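Local coordinates for protein type I polyketide synthase PikAII (Streptomyces venezuelae, PDB 3QP9) that probably epimerises the alpha-substituent of a beta-ketoacyl polyketide intermediate without reducing it, as a C2-type ketoreductase domain of a modular synthase, at residues W247-E260 with L271-T284. Sequence-based numbering, arbitrary orientation.
Sequences WWQADGTVLVTGAE and LARDGAGHLLLHTT
Val254 and Val256 pair in parallel with Leu279 and Leu281, joining the two strands of the first beta-alpha-beta unit in the catalytic, Rossmann-like half of the ketoreductase. Strands 253-256 and 278-283 run 23° apart; the rungs include Leu280 N to Val254 O and Val256 N to Leu280 O, each 2.9 Å. On the face toward helix 262-274, Leu271 splits its methyls: CD1 meets Val254 CG1 at 3.7 Å and Val256 CG2 tip to tip, while CD2 lies over the five-membered ring of Trp248. Ala276 CB sits over the six-membered ring of that indole, 4.3 Å from its centroid. With CG between its backbone N and carbonyl carbon (chi1 54°), Trp248 lies against the helix end, where Gly275 forms a Schellman motif. On the other face Leu255 CD1 is 3.8 Å from Leu280 CG, the side chains lying side by side. Beyond strand 253-256, Ala259 N donates to His282 O at 2.8 Å, and Gly258 N weakly bonds His282 ND1 in the ring plane; His282 NE2 bonds Cys322 O. The Glu260 carboxylate holds Thr284 twice: OG1 meets OE2 on the syn side at 2.9 Å, and the backbone N approaches OE1 from above the carboxylate plane. In reducing relatives this turn carries a glycine-rich nucleotide-binding motif; Ala259-Glu260 here is consistent with a C2-type domain. Strand 343-348 flanks strand 253-256, strand 316-321 flanks strand 278-283, and helix 304-313 packs on Leu281.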
ATOM      1  N   TRP A 247     -22.574 -10.551   3.072  1.00 32.20           N
ATOM      2  CA  TRP A 247     -21.204 -10.754   3.299  1.00 31.14           C
ATOM      3  C   TRP A 247     -20.918 -11.261   4.743  1.00 31.11           C
ATOM      4  O   TRP A 247     -19.784 -11.402   5.078  1.00 28.82           O
ATOM      5  CB  TRP A 247     -20.362  -9.475   2.996  1.00 30.83           C
ATOM      6  CG  TRP A 247     -20.747  -8.173   3.705  1.00 26.38           C
ATOM      7  CD1 TRP A 247     -21.676  -7.279   3.277  1.00 26.25           C
ATOM      8  CD2 TRP A 247     -20.215  -7.643   4.918  1.00 27.19           C
ATOM      9  NE1 TRP A 247     -21.788  -6.241   4.149  1.00 25.97           N
ATOM     10  CE2 TRP A 247     -20.881  -6.414   5.162  1.00 28.02           C
ATOM     11  CE3 TRP A 247     -19.292  -8.121   5.863  1.00 27.94           C
ATOM     12  CZ2 TRP A 247     -20.633  -5.612   6.300  1.00 24.21           C
ATOM     13  CZ3 TRP A 247     -19.005  -7.318   6.960  1.00 24.98           C
ATOM     14  CH2 TRP A 247     -19.693  -6.085   7.186  1.00 25.31           C
ATOM     15  N   TRP A 248     -21.963 -11.464   5.563  1.00 29.97           N
ATOM     16  CA  TRP A 248     -21.849 -12.049   6.904  1.00 29.68           C
ATOM     17  C   TRP A 248     -23.132 -12.885   7.091  1.00 31.43           C
ATOM     18  O   TRP A 248     -24.152 -12.697   6.332  1.00 29.79           O
ATOM     19  CB  TRP A 248     -21.587 -11.057   8.040  1.00 28.29           C
ATOM     20  CG  TRP A 248     -22.557  -9.921   8.122  1.00 26.56           C
ATOM     21  CD1 TRP A 248     -22.348  -8.650   7.651  1.00 26.73           C
ATOM     22  CD2 TRP A 248     -23.908  -9.952   8.644  1.00 30.90           C
ATOM     23  NE1 TRP A 248     -23.474  -7.883   7.875  1.00 30.11           N
ATOM     24  CE2 TRP A 248     -24.449  -8.655   8.457  1.00 30.15           C
ATOM     25  CE3 TRP A 248     -24.720 -10.953   9.276  1.00 24.79           C
ATOM     26  CZ2 TRP A 248     -25.759  -8.327   8.851  1.00 31.78           C
ATOM     27  CZ3 TRP A 248     -26.024 -10.622   9.674  1.00 27.54           C
ATOM     28  CH2 TRP A 248     -26.543  -9.344   9.444  1.00 30.33           C
ATOM     29  N   GLN A 249     -23.034 -13.906   7.963  1.00 29.55           N
ATOM     30  CA  GLN A 249     -24.240 -14.712   8.257  1.00 32.65           C
ATOM     31  C   GLN A 249     -24.720 -14.409   9.700  1.00 29.27           C
ATOM     32  O   GLN A 249     -23.924 -14.271  10.540  1.00 32.25           O
ATOM     33  CB  GLN A 249     -24.011 -16.224   8.050  1.00 32.17           C
ATOM     34  CG  GLN A 249     -23.277 -16.694   6.786  1.00 40.43           C
ATOM     35  CD  GLN A 249     -22.780 -18.188   6.948  1.00 48.52           C
ATOM     36  OE1 GLN A 249     -22.196 -18.778   6.057  1.00 55.43           O
ATOM     37  NE2 GLN A 249     -23.016 -18.759   8.117  1.00 55.20           N
ATOM     38  N   ALA A 250     -26.007 -14.214   9.944  1.00 31.09           N
ATOM     39  CA  ALA A 250     -26.536 -13.918  11.316  1.00 29.73           C
ATOM     40  C   ALA A 250     -26.119 -14.980  12.379  1.00 30.67           C
ATOM     41  O   ALA A 250     -25.870 -14.619  13.577  1.00 30.69           O
ATOM     42  CB  ALA A 250     -28.066 -13.847  11.294  1.00 29.58           C
ATOM     43  N   ASP A 251     -26.031 -16.242  11.964  1.00 29.54           N
ATOM     44  CA  ASP A 251     -25.584 -17.325  12.892  1.00 30.34           C
ATOM     45  C   ASP A 251     -24.088 -17.401  13.035  1.00 31.29           C
ATOM     46  O   ASP A 251     -23.614 -18.306  13.765  1.00 31.98           O
ATOM     47  CB  ASP A 251     -26.079 -18.704  12.428  1.00 31.54           C
ATOM     48  CG  ASP A 251     -27.626 -18.838  12.521  1.00 35.67           C
ATOM     49  OD1 ASP A 251     -28.217 -18.119  13.365  1.00 36.92           O
ATOM     50  OD2 ASP A 251     -28.220 -19.672  11.772  1.00 34.30           O
ATOM     51  N   GLY A 252     -23.313 -16.558  12.307  1.00 28.39           N
ATOM     52  CA  GLY A 252     -21.845 -16.756  12.317  1.00 28.64           C
ATOM     53  C   GLY A 252     -21.338 -15.695  13.315  1.00 30.01           C
ATOM     54  O   GLY A 252     -22.170 -14.874  13.804  1.00 30.70           O
ATOM     55  N   THR A 253     -20.065 -15.755  13.678  1.00 26.58           N
ATOM     56  CA  THR A 253     -19.445 -14.699  14.510  1.00 29.29           C
ATOM     57  C   THR A 253     -18.706 -13.764  13.600  1.00 28.08           C
ATOM     58  O   THR A 253     -18.026 -14.228  12.704  1.00 30.21           O
ATOM     59  CB  THR A 253     -18.395 -15.343  15.438  1.00 30.21           C
ATOM     60  OG1 THR A 253     -19.073 -16.298  16.293  1.00 30.96           O
ATOM     61  CG2 THR A 253     -17.707 -14.337  16.271  1.00 29.80           C
ATOM     62  N   VAL A 254     -18.741 -12.486  13.883  1.00 28.91           N
ATOM     63  CA  VAL A 254     -17.998 -11.551  13.075  1.00 27.31           C
ATOM     64  C   VAL A 254     -17.005 -10.950  14.050  1.00 27.32           C
ATOM     65  O   VAL A 254     -17.380 -10.539  15.166  1.00 27.93           O
ATOM     66  CB  VAL A 254     -18.905 -10.418  12.485  1.00 25.14           C
ATOM     67  CG1 VAL A 254     -17.975  -9.354  11.837  1.00 29.22           C
ATOM     68  CG2 VAL A 254     -19.925 -11.010  11.405  1.00 26.75           C
ATOM     69  N   LEU A 255     -15.756 -11.023  13.675  1.00 25.02           N
ATOM     70  CA  LEU A 255     -14.652 -10.466  14.467  1.00 25.11           C
ATOM     71  C   LEU A 255     -14.415  -9.047  14.081  1.00 26.08           C
ATOM     72  O   LEU A 255     -14.309  -8.781  12.912  1.00 27.01           O
ATOM     73  CB  LEU A 255     -13.408 -11.333  14.259  1.00 26.15           C
ATOM     74  CG  LEU A 255     -12.109 -10.706  14.793  1.00 26.00           C
ATOM     75  CD1 LEU A 255     -12.096 -10.589  16.270  1.00 29.26           C
ATOM     76  CD2 LEU A 255     -10.905 -11.555  14.372  1.00 31.02           C
ATOM     77  N   VAL A 256     -14.281  -8.140  15.084  1.00 25.21           N
ATOM     78  CA  VAL A 256     -13.895  -6.810  14.858  1.00 26.49           C
ATOM     79  C   VAL A 256     -12.673  -6.550  15.706  1.00 26.82           C
ATOM     80  O   VAL A 256     -12.708  -6.722  16.910  1.00 26.21           O
ATOM     81  CB  VAL A 256     -14.994  -5.821  15.251  1.00 26.46           C
ATOM     82  CG1 VAL A 256     -14.537  -4.443  14.960  1.00 29.78           C
ATOM     83  CG2 VAL A 256     -16.310  -6.144  14.502  1.00 27.63           C
ATOM     84  N   THR A 257     -11.618  -6.064  15.064  1.00 28.84           N
ATOM     85  CA  THR A 257     -10.415  -5.800  15.760  1.00 29.25           C
ATOM     86  C   THR A 257     -10.276  -4.330  16.011  1.00 30.41           C
ATOM     87  O   THR A 257     -10.929  -3.467  15.362  1.00 31.62           O
ATOM     88  CB  THR A 257      -9.086  -6.413  15.073  1.00 30.23           C
ATOM     89  OG1 THR A 257      -8.682  -5.567  13.963  1.00 32.23           O
ATOM     90  CG2 THR A 257      -9.274  -7.898  14.678  1.00 29.02           C
ATOM     91  N   GLY A 258      -9.390  -4.069  16.969  1.00 30.96           N
ATOM     92  CA  GLY A 258      -9.114  -2.768  17.532  1.00 34.25           C
ATOM     93  C   GLY A 258     -10.328  -2.085  18.056  1.00 34.62           C
ATOM     94  O   GLY A 258     -10.465  -0.859  17.896  1.00 36.86           O
ATOM     95  N   ALA A 259     -11.198  -2.870  18.693  1.00 36.74           N
ATOM     96  CA  ALA A 259     -12.496  -2.440  19.241  1.00 37.16           C
ATOM     97  C   ALA A 259     -12.477  -1.394  20.337  1.00 39.26           C
ATOM     98  O   ALA A 259     -13.548  -0.847  20.680  1.00 39.19           O
ATOM     99  CB  ALA A 259     -13.280  -3.635  19.740  1.00 35.30           C
ATOM    100  N   GLU A 260     -11.310  -1.119  20.916  1.00 40.96           N
ATOM    101  CA  GLU A 260     -11.242   0.020  21.837  1.00 43.21           C
ATOM    102  C   GLU A 260     -11.377   1.366  21.087  1.00 44.11           C
ATOM    103  O   GLU A 260     -11.582   2.390  21.727  1.00 45.20           O
ATOM    104  CB  GLU A 260      -9.941  -0.000  22.689  1.00 43.83           C
ATOM    105  CG  GLU A 260      -8.673   0.463  21.889  1.00 45.31           C
ATOM    106  CD  GLU A 260      -8.135  -0.625  20.928  1.00 49.44           C
ATOM    107  OE1 GLU A 260      -8.748  -1.695  20.799  1.00 43.43           O
ATOM    108  OE2 GLU A 260      -7.071  -0.436  20.322  1.00 52.30           O
ATOM    109  N   LEU A 271     -23.121  -3.649  12.875  1.00 26.57           N
ATOM    110  CA  LEU A 271     -23.394  -5.086  12.598  1.00 25.96           C
ATOM    111  C   LEU A 271     -24.536  -5.604  13.468  1.00 25.82           C
ATOM    112  O   LEU A 271     -25.483  -6.274  13.018  1.00 25.96           O
ATOM    113  CB  LEU A 271     -22.098  -5.871  12.888  1.00 28.89           C
ATOM    114  CG  LEU A 271     -21.001  -5.705  11.819  1.00 28.13           C
ATOM    115  CD1 LEU A 271     -19.630  -6.063  12.303  1.00 23.11           C
ATOM    116  CD2 LEU A 271     -21.396  -6.684  10.741  1.00 27.49           C
ATOM    117  N   ALA A 272     -24.542  -5.200  14.708  1.00 25.21           N
ATOM    118  CA  ALA A 272     -25.671  -5.626  15.585  1.00 26.83           C
ATOM    119  C   ALA A 272     -26.993  -5.082  15.076  1.00 26.35           C
ATOM    120  O   ALA A 272     -27.994  -5.839  14.951  1.00 27.50           O
ATOM    121  CB  ALA A 272     -25.437  -5.107  16.937  1.00 24.95           C
ATOM    122  N   ARG A 273     -27.000  -3.800  14.763  1.00 27.59           N
ATOM    123  CA  ARG A 273     -28.215  -3.215  14.241  1.00 29.52           C
ATOM    124  C   ARG A 273     -28.720  -3.949  12.997  1.00 29.22           C
ATOM    125  O   ARG A 273     -29.905  -4.145  12.834  1.00 30.60           O
ATOM    126  CB  ARG A 273     -28.157  -1.684  14.046  1.00 29.84           C
ATOM    127  CG  ARG A 273     -28.224  -0.889  15.409  1.00 29.76           C
ATOM    128  CD  ARG A 273     -28.396   0.668  15.242  1.00 35.89           C
ATOM    129  NE  ARG A 273     -28.365   1.314  16.568  1.00 38.05           N
ATOM    130  CZ  ARG A 273     -27.313   1.997  17.031  1.00 45.82           C
ATOM    131  NH1 ARG A 273     -27.382   2.536  18.245  1.00 45.59           N
ATOM    132  NH2 ARG A 273     -26.215   2.184  16.263  1.00 41.29           N
ATOM    133  N   ASP A 274     -27.814  -4.347  12.119  1.00 29.65           N
ATOM    134  CA  ASP A 274     -28.170  -4.915  10.850  1.00 31.13           C
ATOM    135  C   ASP A 274     -28.586  -6.376  10.980  1.00 29.89           C
ATOM    136  O   ASP A 274     -29.099  -6.991  10.056  1.00 29.20           O
ATOM    137  CB  ASP A 274     -26.953  -4.819   9.901  1.00 29.55           C
ATOM    138  CG  ASP A 274     -26.757  -3.402   9.315  1.00 33.14           C
ATOM    139  OD1 ASP A 274     -27.651  -2.518   9.450  1.00 36.00           O
ATOM    140  OD2 ASP A 274     -25.700  -3.179   8.710  1.00 36.40           O
ATOM    141  N   GLY A 275     -28.337  -6.975  12.135  1.00 32.14           N
ATOM    142  CA  GLY A 275     -28.890  -8.339  12.371  1.00 31.66           C
ATOM    143  C   GLY A 275     -27.820  -9.352  12.755  1.00 32.32           C
ATOM    144  O   GLY A 275     -28.134 -10.492  12.858  1.00 29.81           O
ATOM    145  N   ALA A 276     -26.545  -8.943  12.969  1.00 31.35           N
ATOM    146  CA  ALA A 276     -25.520  -9.954  13.288  1.00 31.48           C
ATOM    147  C   ALA A 276     -25.785 -10.472  14.722  1.00 31.71           C
ATOM    148  O   ALA A 276     -25.901  -9.706  15.642  1.00 32.15           O
ATOM    149  CB  ALA A 276     -24.094  -9.387  13.182  1.00 31.55           C
ATOM    150  N   GLY A 277     -25.885 -11.768  14.878  1.00 30.86           N
ATOM    151  CA  GLY A 277     -26.159 -12.367  16.186  1.00 30.57           C
ATOM    152  C   GLY A 277     -24.940 -12.570  17.121  1.00 30.27           C
ATOM    153  O   GLY A 277     -25.130 -12.797  18.287  1.00 30.10           O
ATOM    154  N   HIS A 278     -23.709 -12.556  16.614  1.00 29.29           N
ATOM    155  CA  HIS A 278     -22.534 -12.975  17.407  1.00 30.14           C
ATOM    156  C   HIS A 278     -21.286 -12.171  17.050  1.00 28.24           C
ATOM    157  O   HIS A 278     -20.833 -12.191  15.903  1.00 28.43           O
ATOM    158  CB  HIS A 278     -22.239 -14.437  17.232  1.00 29.00           C
ATOM    159  CG  HIS A 278     -23.409 -15.310  17.527  1.00 30.21           C
ATOM    160  ND1 HIS A 278     -24.375 -15.641  16.582  1.00 34.03           N
ATOM    161  CD2 HIS A 278     -23.774 -15.920  18.667  1.00 31.11           C
ATOM    162  CE1 HIS A 278     -25.310 -16.373  17.145  1.00 27.59           C
ATOM    163  NE2 HIS A 278     -24.973 -16.555  18.412  1.00 34.85           N
ATOM    164  N   LEU A 279     -20.732 -11.472  18.017  1.00 28.88           N
ATOM    165  CA  LEU A 279     -19.630 -10.591  17.759  1.00 28.69           C
ATOM    166  C   LEU A 279     -18.433 -10.961  18.652  1.00 29.99           C
ATOM    167  O   LEU A 279     -18.577 -11.257  19.832  1.00 28.72           O
ATOM    168  CB  LEU A 279     -20.027  -9.117  18.003  1.00 29.39           C
ATOM    169  CG  LEU A 279     -20.965  -8.550  16.927  1.00 28.13           C
ATOM    170  CD1 LEU A 279     -21.544  -7.136  17.335  1.00 29.19           C
ATOM    171  CD2 LEU A 279     -20.216  -8.506  15.548  1.00 27.44           C
ATOM    172  N   LEU A 280     -17.244 -10.933  18.060  1.00 27.76           N
ATOM    173  CA  LEU A 280     -16.059 -11.183  18.822  1.00 28.63           C
ATOM    174  C   LEU A 280     -15.265  -9.897  18.692  1.00 28.68           C
ATOM    175  O   LEU A 280     -14.985  -9.479  17.602  1.00 29.53           O
ATOM    176  CB  LEU A 280     -15.277 -12.381  18.237  1.00 29.68           C
ATOM    177  CG  LEU A 280     -13.897 -12.571  18.936  1.00 31.04           C
ATOM    178  CD1 LEU A 280     -14.085 -12.751  20.449  1.00 30.39           C
ATOM    179  CD2 LEU A 280     -13.322 -13.788  18.344  1.00 35.34           C
ATOM    180  N   LEU A 281     -14.934  -9.270  19.800  1.00 30.31           N
ATOM    181  CA  LEU A 281     -14.355  -7.941  19.775  1.00 30.26           C
ATOM    182  C   LEU A 281     -12.941  -8.077  20.317  1.00 31.83           C
ATOM    183  O   LEU A 281     -12.773  -8.484  21.464  1.00 33.16           O
ATOM    184  CB  LEU A 281     -15.132  -6.977  20.698  1.00 29.51           C
ATOM    185  CG  LEU A 281     -16.616  -6.828  20.375  1.00 32.37           C
ATOM    186  CD1 LEU A 281     -17.150  -5.850  21.294  1.00 36.32           C
ATOM    187  CD2 LEU A 281     -16.804  -6.354  18.933  1.00 36.62           C
ATOM    188  N   HIS A 282     -11.935  -7.710  19.512  1.00 32.33           N
ATOM    189  CA  HIS A 282     -10.523  -7.767  19.959  1.00 33.53           C
ATOM    190  C   HIS A 282     -10.103  -6.353  20.303  1.00 34.42           C
ATOM    191  O   HIS A 282     -10.533  -5.381  19.606  1.00 34.28           O
ATOM    192  CB  HIS A 282      -9.628  -8.356  18.871  1.00 34.46           C
ATOM    193  CG  HIS A 282      -8.213  -7.913  18.979  1.00 33.40           C
ATOM    194  ND1 HIS A 282      -7.806  -6.644  18.614  1.00 35.40           N
ATOM    195  CD2 HIS A 282      -7.143  -8.514  19.537  1.00 34.41           C
ATOM    196  CE1 HIS A 282      -6.518  -6.514  18.877  1.00 36.25           C
ATOM    197  NE2 HIS A 282      -6.094  -7.642  19.432  1.00 33.61           N
ATOM    198  N   THR A 283      -9.361  -6.216  21.406  1.00 36.01           N
ATOM    199  CA  THR A 283      -8.715  -4.953  21.751  1.00 39.80           C
ATOM    200  C   THR A 283      -7.224  -5.087  21.896  1.00 42.00           C
ATOM    201  O   THR A 283      -6.708  -6.101  22.346  1.00 40.87           O
ATOM    202  CB  THR A 283      -9.228  -4.236  23.021  1.00 39.88           C
ATOM    203  OG1 THR A 283      -8.869  -4.995  24.186  1.00 41.50           O
ATOM    204  CG2 THR A 283     -10.737  -4.044  22.932  1.00 42.37           C
ATOM    205  N   THR A 284      -6.555  -4.023  21.504  1.00 45.34           N
ATOM    206  CA  THR A 284      -5.108  -3.988  21.472  1.00 49.80           C
ATOM    207  C   THR A 284      -4.651  -3.782  22.889  1.00 52.31           C
ATOM    208  O   THR A 284      -5.203  -2.926  23.591  1.00 52.86           O
ATOM    209  CB  THR A 284      -4.664  -2.831  20.613  1.00 50.45           C
ATOM    210  OG1 THR A 284      -5.541  -2.750  19.474  1.00 49.03           O
ATOM    211  CG2 THR A 284      -3.215  -3.041  20.142  1.00 52.77           C
TER
HETATM  212  O   HOH W   1     -23.117 -12.593  13.359  1.00 32.33           O